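Long-range contact in phospholyase (Arthrobacter aurescens, PDB 5G4I), which catalyses the pyridoxal-phosphate-dependent breakdown of phosphoethanolamine, releasing phosphate and ammonia, on a class-III aminotransferase fold: residues Arg242-Gln254 against Tyr267-Lys281. Residues are numbered along the deposited sequence; the frame is centred on the assembly and turned at random.
Sequences RAAGGLVISDEVQ and YQMFNVEPELVTMGK. With PLP (pyridoxal-5'-phosphate), chain C; PO4 (phosphate ion), chain D.
Strands 247-251 and 276-279 run parallel, 4.8 Å apart at an angle of 22°. Ser250 N to Leu276 O and Thr278 N to Ser250 O bond them, and Glu252 N to Thr278 O continues the ladder one residue past Asp251. At the N-terminal end, Arg242 forms a salt bridge with Glu275. Arg242 NH2 lies 2.9 Å from Glu275 OE1, nearly straight (171°), while the NE bond to OE2 is weak. Guanidinium and carboxylate planes are steeply inclined. Val248 N reaches Glu275 OE1 (2.8 Å) from the opposite face of the carboxylate. The bend in the Glu275 chain (chi2 89°) brings OE1 to both donors. Arg242 NH2 also binds Glu273 O. With an alanine in place of Arg242, the Glu275 carboxylate is likely to lose this countercharge and Glu273 O this donor. Further on, Glu252 OE2 accepts from Ser250 OG and, through its syn lone pair, from Tyr267 N (3.0 Å). Pro274 CD lies over one face of the Tyr267 ring, near its rim.

At the C-terminal end lies the cofactor. Lys281 NZ is covalently bound to PLP C4A. Val253 CG1 packs on PLP C3 (3.4 Å) and on Lys281 CG. Asp251 OD2 sits 2.8 Å from PLP N1, as in fold-type I enzymes; it is hydrogen-bonded to His148 and Asn124. Thr311 of the second subunit packs on Lys281. In the central sheet, strand 214-217 flanks 247-251, antiparallel strand 290-294 flanks 276-279, and helix 233-243 packs against Val248.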
ATOM      1  N   ARG A 242      26.195  -7.058  11.307  1.00 11.25           N
ATOM      2  CA  ARG A 242      27.092  -6.402  10.319  1.00 11.86           C
ATOM      3  C   ARG A 242      28.297  -7.289  10.033  1.00 12.08           C
ATOM      4  O   ARG A 242      28.723  -7.351   8.858  1.00 13.74           O
ATOM      5  CB  ARG A 242      27.409  -4.991  10.758  1.00 13.11           C
ATOM      6  CG  ARG A 242      26.103  -4.104  10.606  1.00 14.70           C
ATOM      7  CD  ARG A 242      26.232  -2.848  11.335  1.00 18.33           C
ATOM      8  NE  ARG A 242      24.960  -2.061  11.120  1.00 14.71           N
ATOM      9  CZ  ARG A 242      24.607  -1.057  11.910  1.00 15.50           C
ATOM     10  NH1 ARG A 242      25.289  -0.746  13.018  1.00 16.01           N
ATOM     11  NH2 ARG A 242      23.475  -0.384  11.629  1.00 13.15           N
ATOM     12  N   ALA A 243      28.753  -8.011  11.050  1.00 12.25           N
ATOM     13  CA  ALA A 243      29.963  -8.898  10.786  1.00 13.20           C
ATOM     14  C   ALA A 243      29.498 -10.050   9.854  1.00 13.82           C
ATOM     15  O   ALA A 243      30.350 -10.694   9.181  1.00 15.25           O
ATOM     16  CB  ALA A 243      30.493  -9.411  12.072  1.00 13.74           C
ATOM     17  N   ALA A 244      28.213 -10.419   9.863  1.00 12.08           N
ATOM     18  CA  ALA A 244      27.618 -11.433   8.992  1.00 12.69           C
ATOM     19  C   ALA A 244      27.196 -10.870   7.624  1.00 12.15           C
ATOM     20  O   ALA A 244      26.604 -11.609   6.845  1.00 14.37           O
ATOM     21  CB  ALA A 244      26.450 -12.126   9.644  1.00 12.19           C
ATOM     22  N   GLY A 245      27.467  -9.581   7.341  1.00 11.62           N
ATOM     23  CA  GLY A 245      27.117  -9.004   6.060  1.00 12.52           C
ATOM     24  C   GLY A 245      25.667  -8.529   5.915  1.00 12.51           C
ATOM     25  O   GLY A 245      25.219  -8.304   4.802  1.00 13.77           O
ATOM     26  N   GLY A 246      25.020  -8.337   7.017  1.00 11.36           N
ATOM     27  CA  GLY A 246      23.590  -7.910   7.046  1.00 11.24           C
ATOM     28  C   GLY A 246      23.400  -6.454   7.457  1.00 11.36           C
ATOM     29  O   GLY A 246      24.360  -5.717   7.804  1.00 11.58           O
ATOM     30  N   LEU A 247      22.123  -6.017   7.461  1.00 10.10           N
ATOM     31  CA  LEU A 247      21.690  -4.641   7.777  1.00 10.95           C
ATOM     32  C   LEU A 247      20.704  -4.658   8.935  1.00 10.62           C
ATOM     33  O   LEU A 247      20.052  -5.665   9.232  1.00 10.84           O
ATOM     34  CB  LEU A 247      20.993  -3.970   6.551  1.00 11.19           C
ATOM     35  CG  LEU A 247      21.792  -3.975   5.235  1.00 11.65           C
ATOM     36  CD1 LEU A 247      21.000  -3.390   4.073  1.00 12.65           C
ATOM     37  CD2 LEU A 247      23.095  -3.201   5.391  1.00 13.41           C
ATOM     38  N   VAL A 248      20.537  -3.492   9.524  1.00 10.23           N
ATOM     39  CA  VAL A 248      19.545  -3.278  10.607  1.00  9.91           C
ATOM     40  C   VAL A 248      18.393  -2.405  10.113  1.00 10.09           C
ATOM     41  O   VAL A 248      18.634  -1.305   9.551  1.00 11.43           O
ATOM     42  CB  VAL A 248      20.201  -2.612  11.841  1.00 10.34           C
ATOM     43  CG1 VAL A 248      19.109  -2.320  12.909  1.00 11.65           C
ATOM     44  CG2 VAL A 248      21.317  -3.508  12.405  1.00 11.64           C
ATOM     45  N   ILE A 249      17.141  -2.896  10.307  1.00  9.78           N
ATOM     46  CA  ILE A 249      15.926  -2.145   9.978  1.00  9.25           C
ATOM     47  C   ILE A 249      15.219  -1.800  11.340  1.00  9.30           C
ATOM     48  O   ILE A 249      14.789  -2.709  12.057  1.00  8.96           O
ATOM     49  CB  ILE A 249      14.898  -2.875   9.086  1.00  9.64           C
ATOM     50  CG1 ILE A 249      15.521  -3.368   7.740  1.00 10.77           C
ATOM     51  CG2 ILE A 249      13.679  -1.943   8.778  1.00 10.37           C
ATOM     52  CD1 ILE A 249      14.662  -4.395   7.036  1.00 12.29           C
ATOM     53  N   SER A 250      15.037  -0.482  11.618  1.00  9.35           N
ATOM     54  CA  SER A 250      14.103  -0.071  12.718  1.00  9.75           C
ATOM     55  C   SER A 250      12.720   0.183  12.148  1.00  8.88           C
ATOM     56  O   SER A 250      12.588   1.142  11.312  1.00  9.35           O
ATOM     57  CB  SER A 250      14.598   1.191  13.442  1.00  9.75           C
ATOM     58  OG  SER A 250      13.738   1.504  14.533  1.00  9.66           O
ATOM     59  N   ASP A 251      11.728  -0.587  12.621  1.00  8.26           N
ATOM     60  CA  ASP A 251      10.305  -0.393  12.243  1.00  8.12           C
ATOM     61  C   ASP A 251       9.748   0.613  13.273  1.00  8.97           C
ATOM     62  O   ASP A 251       9.604   0.286  14.437  1.00  9.24           O
ATOM     63  CB  ASP A 251       9.596  -1.734  12.294  1.00  8.49           C
ATOM     64  CG  ASP A 251       8.107  -1.645  11.998  1.00  9.74           C
ATOM     65  OD1 ASP A 251       7.542  -0.556  12.122  1.00 10.92           O
ATOM     66  OD2 ASP A 251       7.493  -2.725  11.737  1.00 11.15           O
ATOM     67  N   GLU A 252       9.535   1.854  12.774  1.00  8.83           N
ATOM     68  CA  GLU A 252       9.053   3.001  13.577  1.00  8.89           C
ATOM     69  C   GLU A 252       7.580   3.192  13.472  1.00 10.01           C
ATOM     70  O   GLU A 252       7.077   4.264  13.884  1.00 11.22           O
ATOM     71  CB  GLU A 252       9.810   4.266  13.197  1.00  9.56           C
ATOM     72  CG  GLU A 252      11.284   4.218  13.531  1.00  9.48           C
ATOM     73  CD  GLU A 252      11.639   4.381  14.997  1.00 10.94           C
ATOM     74  OE1 GLU A 252      10.806   4.929  15.744  1.00  9.78           O
ATOM     75  OE2 GLU A 252      12.769   3.978  15.350  1.00  9.96           O
ATOM     76  N   VAL A 253       6.827   2.206  13.022  1.00 10.65           N
ATOM     77  CA  VAL A 253       5.355   2.410  12.912  1.00 12.38           C
ATOM     78  C   VAL A 253       4.738   2.658  14.253  1.00 13.77           C
ATOM     79  O   VAL A 253       3.814   3.560  14.323  1.00 17.55           O
ATOM     80  CB  VAL A 253       4.678   1.208  12.141  1.00 12.45           C
ATOM     81  CG1 VAL A 253       3.172   1.353  12.178  1.00 14.10           C
ATOM     82  CG2 VAL A 253       5.198   1.114  10.739  1.00 13.63           C
ATOM     83  N   GLN A 254       5.157   2.000  15.308  1.00 12.26           N
ATOM     84  CA  GLN A 254       4.639   2.207  16.686  1.00 13.49           C
ATOM     85  C   GLN A 254       5.420   3.258  17.499  1.00 14.90           C
ATOM     86  O   GLN A 254       4.800   3.939  18.373  1.00 14.57           O
ATOM     87  CB  GLN A 254       4.661   0.912  17.561  1.00 15.31           C
ATOM     88  CG  GLN A 254       3.815  -0.212  17.025  1.00 15.61           C
ATOM     89  CD  GLN A 254       2.318   0.015  17.240  1.00 20.27           C
ATOM     90  OE1 GLN A 254       1.889   0.728  18.096  1.00 24.46           O
ATOM     91  NE2 GLN A 254       1.550  -0.639  16.445  1.00 21.49           N
ATOM     92  N   TYR A 267      14.444   4.144  17.804  1.00  9.81           N
ATOM     93  CA  TYR A 267      15.826   3.531  17.801  1.00  9.55           C
ATOM     94  C   TYR A 267      16.790   4.318  18.626  1.00  9.68           C
ATOM     95  O   TYR A 267      17.844   3.818  19.041  1.00 10.71           O
ATOM     96  CB  TYR A 267      16.332   3.265  16.401  1.00 10.56           C
ATOM     97  CG  TYR A 267      16.752   4.504  15.582  1.00  9.71           C
ATOM     98  CD1 TYR A 267      17.985   5.146  15.782  1.00 11.44           C
ATOM     99  CD2 TYR A 267      15.914   5.065  14.567  1.00 10.14           C
ATOM    100  CE1 TYR A 267      18.379   6.220  15.029  1.00 12.77           C
ATOM    101  CE2 TYR A 267      16.320   6.178  13.866  1.00 11.96           C
ATOM    102  CZ  TYR A 267      17.547   6.746  14.124  1.00 12.73           C
ATOM    103  OH  TYR A 267      17.988   7.863  13.348  1.00 17.22           O
ATOM    104  N   GLN A 268      16.498   5.620  18.878  1.00 10.49           N
ATOM    105  CA  GLN A 268      17.388   6.534  19.612  1.00 11.43           C
ATOM    106  C   GLN A 268      17.430   6.139  21.075  1.00 11.85           C
ATOM    107  O   GLN A 268      18.341   6.683  21.798  1.00 13.26           O
ATOM    108  CB  GLN A 268      16.898   8.053  19.398  1.00 11.36           C
ATOM    109  CG  GLN A 268      17.058   8.532  17.967  1.00 11.60           C
ATOM    110  CD  GLN A 268      16.347   9.830  17.529  1.00 13.85           C
ATOM    111  OE1 GLN A 268      15.343  10.091  17.987  1.00 18.56           O
ATOM    112  NE2 GLN A 268      16.910  10.526  16.536  1.00 18.13           N
ATOM    113  N   MET A 269      16.546   5.295  21.612  1.00 10.92           N
ATOM    114  CA  MET A 269      16.724   4.697  22.977  1.00 11.54           C
ATOM    115  C   MET A 269      17.956   3.808  23.074  1.00 12.57           C
ATOM    116  O   MET A 269      18.379   3.529  24.258  1.00 16.03           O
ATOM    117  CB  MET A 269      15.465   3.940  23.410  1.00 12.65           C
ATOM    118  CG  MET A 269      14.171   4.710  23.480  1.00 12.76           C
ATOM    119  SD  MET A 269      12.735   3.825  24.056  1.00 15.43           S
ATOM    120  CE  MET A 269      12.441   2.592  22.741  1.00 13.81           C
ATOM    121  N   PHE A 270      18.566   3.401  21.968  1.00 11.45           N
ATOM    122  CA  PHE A 270      19.738   2.515  21.922  1.00 11.87           C
ATOM    123  C   PHE A 270      20.868   3.250  21.274  1.00 12.76           C
ATOM    124  O   PHE A 270      20.716   4.251  20.514  1.00 13.92           O
ATOM    125  CB  PHE A 270      19.330   1.256  21.152  1.00 12.06           C
ATOM    126  CG  PHE A 270      18.028   0.610  21.671  1.00 10.67           C
ATOM    127  CD1 PHE A 270      18.010  -0.075  22.870  1.00 11.51           C
ATOM    128  CD2 PHE A 270      16.830   0.680  20.961  1.00 11.83           C
ATOM    129  CE1 PHE A 270      16.860  -0.658  23.383  1.00 11.39           C
ATOM    130  CE2 PHE A 270      15.682   0.148  21.488  1.00 11.72           C
ATOM    131  CZ  PHE A 270      15.676  -0.547  22.666  1.00 12.19           C
ATOM    132  N   ASN A 271      22.074   2.736  21.454  1.00 15.70           N
ATOM    133  CA  ASN A 271      23.225   3.324  20.802  1.00 17.13           C
ATOM    134  C   ASN A 271      23.472   2.639  19.428  1.00 18.46           C
ATOM    135  O   ASN A 271      24.399   1.829  19.203  1.00 20.39           O
ATOM    136  CB  ASN A 271      24.475   3.220  21.694  1.00 21.05           C
ATOM    137  CG  ASN A 271      25.675   3.954  21.102  1.00 29.94           C
ATOM    138  OD1 ASN A 271      25.561   4.874  20.250  1.00 33.69           O
ATOM    139  ND2 ASN A 271      26.867   3.511  21.513  1.00 38.05           N
ATOM    140  N   VAL A 272      22.561   2.935  18.493  1.00 13.87           N
ATOM    141  CA  VAL A 272      22.511   2.300  17.177  1.00 13.68           C
ATOM    142  C   VAL A 272      22.062   3.325  16.110  1.00 12.59           C
ATOM    143  O   VAL A 272      21.257   4.235  16.416  1.00 13.97           O
ATOM    144  CB  VAL A 272      21.513   1.099  17.134  1.00 13.85           C
ATOM    145  CG1 VAL A 272      20.019   1.513  17.165  1.00 14.14           C
ATOM    146  CG2 VAL A 272      21.735   0.184  15.924  1.00 14.17           C
ATOM    147  N   GLU A 273      22.634   3.214  14.916  1.00 13.20           N
ATOM    148  CA  GLU A 273      22.161   4.016  13.735  1.00 14.42           C
ATOM    149  C   GLU A 273      21.819   2.984  12.666  1.00 11.58           C
ATOM    150  O   GLU A 273      22.684   2.382  12.010  1.00 11.98           O
ATOM    151  CB  GLU A 273      23.176   5.001  13.159  1.00 16.82           C
ATOM    152  CG  GLU A 273      22.558   5.817  12.017  1.00 20.67           C
ATOM    153  CD  GLU A 273      23.568   6.775  11.337  1.00 27.57           C
ATOM    154  OE1 GLU A 273      24.415   7.408  12.041  1.00 32.63           O
ATOM    155  OE2 GLU A 273      23.570   6.910  10.085  1.00 22.62           O
ATOM    156  N   PRO A 274      20.504   2.691  12.473  1.00 11.55           N
ATOM    157  CA  PRO A 274      20.109   1.763  11.409  1.00 10.23           C
ATOM    158  C   PRO A 274      20.416   2.241  10.000  1.00 10.25           C
ATOM    159  O   PRO A 274      20.427   3.464   9.727  1.00 11.39           O
ATOM    160  CB  PRO A 274      18.576   1.632  11.603  1.00 12.10           C
ATOM    161  CG  PRO A 274      18.268   2.317  12.798  1.00 17.18           C
ATOM    162  CD  PRO A 274      19.349   3.313  13.129  1.00 12.50           C
ATOM    163  N   GLU A 275      20.587   1.296   9.056  1.00  9.66           N
ATOM    164  CA  GLU A 275      20.713   1.574   7.657  1.00  9.72           C
ATOM    165  C   GLU A 275      19.359   1.919   6.968  1.00  9.16           C
ATOM    166  O   GLU A 275      19.327   2.587   5.934  1.00  9.82           O
ATOM    167  CB  GLU A 275      21.392   0.490   6.841  1.00 10.75           C
ATOM    168  CG  GLU A 275      22.837   0.227   7.251  1.00 11.48           C
ATOM    169  CD  GLU A 275      23.008  -0.824   8.337  1.00 12.47           C
ATOM    170  OE1 GLU A 275      22.107  -1.142   9.162  1.00 12.06           O
ATOM    171  OE2 GLU A 275      24.182  -1.390   8.448  1.00 14.92           O
ATOM    172  N   LEU A 276      18.280   1.358   7.568  1.00  9.32           N
ATOM    173  CA  LEU A 276      16.926   1.475   6.992  1.00 10.00           C
ATOM    174  C   LEU A 276      15.960   1.714   8.162  1.00  8.71           C
ATOM    175  O   LEU A 276      16.061   1.077   9.229  1.00  9.45           O
ATOM    176  CB  LEU A 276      16.508   0.089   6.358  1.00 10.92           C
ATOM    177  CG  LEU A 276      17.277  -0.261   5.023  1.00 10.71           C
ATOM    178  CD1 LEU A 276      17.392  -1.801   4.824  1.00 12.57           C
ATOM    179  CD2 LEU A 276      16.631   0.418   3.847  1.00 11.55           C
ATOM    180  N   VAL A 277      15.042   2.676   7.911  1.00  8.15           N
ATOM    181  CA  VAL A 277      13.984   3.072   8.918  1.00  9.24           C
ATOM    182  C   VAL A 277      12.634   3.084   8.198  1.00  9.51           C
ATOM    183  O   VAL A 277      12.510   3.722   7.159  1.00 10.42           O
ATOM    184  CB  VAL A 277      14.278   4.456   9.585  1.00  9.33           C
ATOM    185  CG1 VAL A 277      13.205   4.768  10.592  1.00 10.72           C
ATOM    186  CG2 VAL A 277      15.639   4.463  10.227  1.00 11.20           C
ATOM    187  N   THR A 278      11.683   2.314   8.730  1.00  8.17           N
ATOM    188  CA  THR A 278      10.321   2.256   8.093  1.00  8.42           C
ATOM    189  C   THR A 278       9.307   2.954   9.014  1.00  8.29           C
ATOM    190  O   THR A 278       9.444   3.026  10.224  1.00  9.16           O
ATOM    191  CB  THR A 278       9.925   0.785   7.811  1.00  8.15           C
ATOM    192  OG1 THR A 278       9.927   0.079   9.044  1.00  8.68           O
ATOM    193  CG2 THR A 278      10.896   0.115   6.832  1.00  9.35           C
ATOM    194  N   MET A 279       8.224   3.444   8.405  1.00  8.88           N
ATOM    195  CA  MET A 279       7.216   4.232   9.143  1.00  9.56           C
ATOM    196  C   MET A 279       5.870   4.113   8.395  1.00  8.84           C
ATOM    197  O   MET A 279       5.762   3.719   7.222  1.00  8.82           O
ATOM    198  CB  MET A 279       7.701   5.646   9.342  1.00 11.96           C
ATOM    199  CG  MET A 279       7.875   6.339   8.100  1.00 12.14           C
ATOM    200  SD  MET A 279       8.885   7.926   8.257  1.00 15.94           S
ATOM    201  CE  MET A 279      10.216   7.533   8.744  1.00 13.31           C
ATOM    202  N   GLY A 280       4.813   4.525   9.118  1.00  9.01           N
ATOM    203  CA  GLY A 280       3.425   4.473   8.606  1.00 10.79           C
ATOM    204  C   GLY A 280       2.540   5.101   9.691  1.00 12.57           C
ATOM    205  O   GLY A 280       2.813   6.196  10.205  1.00 14.04           O
ATOM    206  N   LYS A 281       1.496   4.360  10.109  1.00 11.83           N
ATOM    207  CA  LYS A 281       0.381   4.768  11.014  1.00 10.94           C
ATOM    208  C   LYS A 281       0.204   6.298  11.188  1.00 10.33           C
ATOM    209  O   LYS A 281      -0.646   6.905  10.485  1.00 11.36           O
ATOM    210  CB  LYS A 281       0.350   3.881  12.245  1.00 11.71           C
ATOM    211  CG  LYS A 281      -0.222   2.471  11.987  1.00 13.17           C
ATOM    212  CD  LYS A 281      -0.372   1.616  13.284  1.00 16.80           C
ATOM    213  CE  LYS A 281      -1.001   0.167  13.085  1.00 16.49           C
ATOM    214  NZ  LYS A 281       0.163  -0.744  12.915  1.00 22.06           N
TER
HETATM  215  N1  PLP C1441       4.741  -2.708  11.704  1.00 12.73           N
HETATM  216  C2  PLP C1441       4.261  -2.298  12.903  1.00 16.30           C
HETATM  217  C2A PLP C1441       5.181  -2.225  14.094  1.00 18.70           C
HETATM  218  C3  PLP C1441       2.833  -1.920  13.047  1.00 20.17           C
HETATM  219  O3  PLP C1441       2.329  -1.505  14.241  1.00 23.21           O
HETATM  220  C4  PLP C1441       1.978  -2.012  11.842  1.00 16.83           C
HETATM  221  C4A PLP C1441       0.542  -1.657  11.886  1.00 22.92           C
HETATM  222  C5  PLP C1441       2.625  -2.475  10.590  1.00 16.54           C
HETATM  223  C6  PLP C1441       3.979  -2.797  10.599  1.00 15.60           C
HETATM  224  C5A PLP C1441       1.820  -2.596   9.316  1.00 17.92           C
HETATM  225  O4P PLP C1441       1.139  -1.369   9.063  1.00 15.90           O
HETATM  226  P   PLP C1441      -0.005  -1.288   7.933  1.00 13.70           P
HETATM  227  O1P PLP C1441      -1.212  -1.912   8.591  1.00 13.28           O
HETATM  228  O2P PLP C1441      -0.140   0.191   7.658  1.00 17.26           O
HETATM  229  O3P PLP C1441       0.562  -2.086   6.784  1.00 16.56           O
HETATM  230  P   PO4 D1442      -2.743  -1.361  16.507  1.00 28.35           P
HETATM  231  O1  PO4 D1442      -1.411  -1.098  16.902  1.00 29.41           O
HETATM  232  O2  PO4 D1442      -3.641  -0.141  16.312  1.00 33.92           O
HETATM  233  O3  PO4 D1442      -3.232  -1.736  17.902  1.00 43.89           O
HETATM  234  O4  PO4 D1442      -3.023  -2.433  15.486  1.00 36.71           O
HETATM  235  O   HOH W   1      25.002   1.535  14.741  1.00 17.68           O
HETATM  236  O   HOH W   2       5.507   5.779  11.900  1.00 12.18           O